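Local atomic coordinates of putative sensory box/GGDEF family protein (Vibrio parahaemolyticus, PDB entry 3LID), a protein that probably senses extracellular signals through this periplasmic double-PDC (Cache-type) domain and passes them to a cytoplasmic GGDEF domain that probably makes cyclic di-GMP. Residues Asp35-Ile40 with Lys254-Glu259. Numbering follows the deposited sequence.
Sequences DQIETI and KFVSNE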
loop_
_atom_site.group_PDB
_atom_site.type_symbol
_atom_site.label_atom_id
_atom_site.label_comp_id
_atom_site.label_asym_id
_atom_site.label_seq_id
_atom_site.Cartn_x
_atom_site.Cartn_y
_atom_site.Cartn_z
ATOM N N ASP A 35 -7.227 -9.727 1.206
ATOM C CA ASP A 35 -8.141 -10.622 2.017
ATOM C C ASP A 35 -7.704 -10.553 3.510
ATOM O O ASP A 35 -8.538 -10.495 4.433
ATOM C CB ASP A 35 -7.929 -12.060 1.499
ATOM C CG ASP A 35 -8.882 -13.043 2.136
ATOM O OD1 ASP A 35 -10.035 -13.098 1.725
ATOM O OD2 ASP A 35 -8.428 -13.689 3.076
ATOM N N GLN A 36 -6.407 -10.554 3.762
ATOM C CA GLN A 36 -5.857 -10.574 5.145
ATOM C C GLN A 36 -6.268 -9.201 5.818
ATOM O O GLN A 36 -6.669 -9.120 6.975
ATOM C CB GLN A 36 -4.332 -10.665 5.063
ATOM C CG GLN A 36 -3.586 -10.759 6.318
ATOM C CD GLN A 36 -2.029 -10.887 6.098
ATOM O OE1 GLN A 36 -1.551 -11.439 5.078
ATOM N NE2 GLN A 36 -1.258 -10.383 7.057
ATOM N N ILE A 37 -6.120 -8.115 5.047
ATOM C CA ILE A 37 -6.492 -6.785 5.562
ATOM C C ILE A 37 -8.045 -6.716 5.830
ATOM O O ILE A 37 -8.503 -6.197 6.898
ATOM C CB ILE A 37 -6.170 -5.740 4.521
ATOM C CG1 ILE A 37 -4.643 -5.483 4.492
ATOM C CG2 ILE A 37 -6.857 -4.389 4.965
ATOM C CD1 ILE A 37 -4.309 -4.665 3.209
ATOM N N GLU A 38 -8.833 -7.214 4.911
ATOM C CA GLU A 38 -10.302 -7.257 5.143
ATOM C C GLU A 38 -10.688 -8.022 6.380
ATOM O O GLU A 38 -11.526 -7.559 7.146
ATOM C CB GLU A 38 -11.045 -7.770 3.931
ATOM C CG GLU A 38 -10.854 -6.826 2.700
ATOM C CD GLU A 38 -11.378 -7.429 1.405
ATOM O OE1 GLU A 38 -11.461 -8.677 1.278
ATOM O OE2 GLU A 38 -11.643 -6.629 0.456
ATOM N N THR A 39 -10.060 -9.168 6.597
ATOM C CA THR A 39 -10.392 -9.964 7.758
ATOM C C THR A 39 -10.003 -9.304 9.062
ATOM O O THR A 39 -10.817 -9.298 10.074
ATOM C CB THR A 39 -9.765 -11.369 7.622
ATOM O OG1 THR A 39 -10.211 -11.921 6.359
ATOM C CG2 THR A 39 -10.182 -12.235 8.840
ATOM N N ILE A 40 -8.772 -8.797 9.114
ATOM C CA ILE A 40 -8.238 -8.244 10.343
ATOM C C ILE A 40 -9.018 -6.938 10.605
ATOM O O ILE A 40 -9.289 -6.620 11.801
ATOM C CB ILE A 40 -6.728 -7.977 10.193
ATOM C CG1 ILE A 40 -5.930 -9.251 10.258
ATOM C CG2 ILE A 40 -6.190 -7.068 11.289
ATOM C CD1 ILE A 40 -5.957 -9.937 11.695
ATOM N N LYS A 254 -6.907 -4.617 -8.610
ATOM C CA LYS A 254 -7.618 -3.620 -7.830
ATOM C C LYS A 254 -7.288 -3.947 -6.374
ATOM O O LYS A 254 -7.626 -5.033 -5.927
ATOM C CB LYS A 254 -9.110 -3.641 -8.098
ATOM C CG LYS A 254 -9.347 -2.953 -9.484
ATOM C CD LYS A 254 -10.818 -2.796 -9.775
ATOM C CE LYS A 254 -11.096 -2.332 -11.211
ATOM N NZ LYS A 254 -10.162 -1.261 -11.589
ATOM N N PHE A 255 -6.539 -3.047 -5.717
ATOM C CA PHE A 255 -6.023 -3.391 -4.365
ATOM C C PHE A 255 -6.733 -2.470 -3.347
ATOM O O PHE A 255 -6.332 -1.290 -3.189
ATOM C CB PHE A 255 -4.500 -3.196 -4.319
ATOM C CG PHE A 255 -3.925 -3.531 -2.988
ATOM C CD1 PHE A 255 -3.958 -4.848 -2.480
ATOM C CD2 PHE A 255 -3.334 -2.523 -2.237
ATOM C CE1 PHE A 255 -3.402 -5.140 -1.232
ATOM C CE2 PHE A 255 -2.758 -2.796 -0.991
ATOM C CZ PHE A 255 -2.758 -4.072 -0.476
ATOM N N VAL A 256 -7.757 -3.044 -2.670
ATOM C CA VAL A 256 -8.563 -2.322 -1.682
ATOM C C VAL A 256 -9.011 -0.971 -2.279
ATOM O O VAL A 256 -8.843 0.090 -1.675
ATOM C CB VAL A 256 -7.750 -2.089 -0.336
ATOM C CG1 VAL A 256 -8.793 -1.885 0.806
ATOM C CG2 VAL A 256 -6.769 -3.254 -0.046
ATOM N N SER A 257 -9.516 -1.013 -3.510
ATOM C CA SER A 257 -9.888 0.220 -4.206
ATOM C C SER A 257 -10.742 -0.178 -5.387
ATOM O O SER A 257 -10.554 -1.234 -5.946
ATOM C CB SER A 257 -8.633 0.902 -4.768
ATOM O OG SER A 257 -8.986 2.061 -5.493
ATOM N N ASN A 258 -11.623 0.685 -5.809
ATOM C CA ASN A 258 -12.219 0.493 -7.111
ATOM C C ASN A 258 -11.340 0.981 -8.300
ATOM O O ASN A 258 -11.684 0.707 -9.476
ATOM C CB ASN A 258 -13.637 1.116 -7.136
ATOM C CG ASN A 258 -13.658 2.532 -6.688
ATOM O OD1 ASN A 258 -12.768 3.341 -7.017
ATOM N ND2 ASN A 258 -14.679 2.874 -5.878
ATOM N N GLU A 259 -10.228 1.677 -8.034
ATOM C CA GLU A 259 -9.369 2.159 -9.108
ATOM C C GLU A 259 -8.286 1.114 -9.339
ATOM O O GLU A 259 -7.822 0.449 -8.377
ATOM C CB GLU A 259 -8.704 3.437 -8.572
ATOM C CG GLU A 259 -7.774 4.191 -9.442
ATOM C CD GLU A 259 -7.431 5.546 -8.741
ATOM O OE1 GLU A 259 -6.270 5.706 -8.244
ATOM O OE2 GLU A 259 -8.365 6.392 -8.669
#
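Ile37, on the long helix 9-45 that runs along both halves of this PDC-fold sensor domain, meets Phe255 and Val256 in the loop between strands 246-254 and 260-268. The contact is small and purely apolar, and it lies where the two lobes meet: Phe255 and Val256 also pack on Leu152, and Val256 and Ile37 on Ile154, both of strand 150-160 in the seven-stranded sheet.

One methyl of the isoleucine does most of the touching. Ile37 CG1 lies beside the backbone N, with CG2 in the position opposite that nitrogen, and the extended second torsion (167°) carries CD1 out toward the loop. There CD1 sits 4.0 Å from Phe255 CZ, approaching the ring obliquely, and 4.3 Å from Val256 CG2. The two side chains, Ile37 and Phe255, cross at roughly a right angle.

Val256 CG2 lies over the centre of one face of the Phe255 ring, 3.8 Å above its plane, so the loop packs against itself as well as against the helix. The ring also makes an edge-to-face contact with Tyr30, and Gln34 OE1 accepts a hydrogen bond from Val256 N, adding a polar link one helical turn before Ile37. Beyond Val256 the loop closes in an ST turn, in which Glu259 N donates to Ser257 OG over 2.9 Å at an N-H...O angle of 162°.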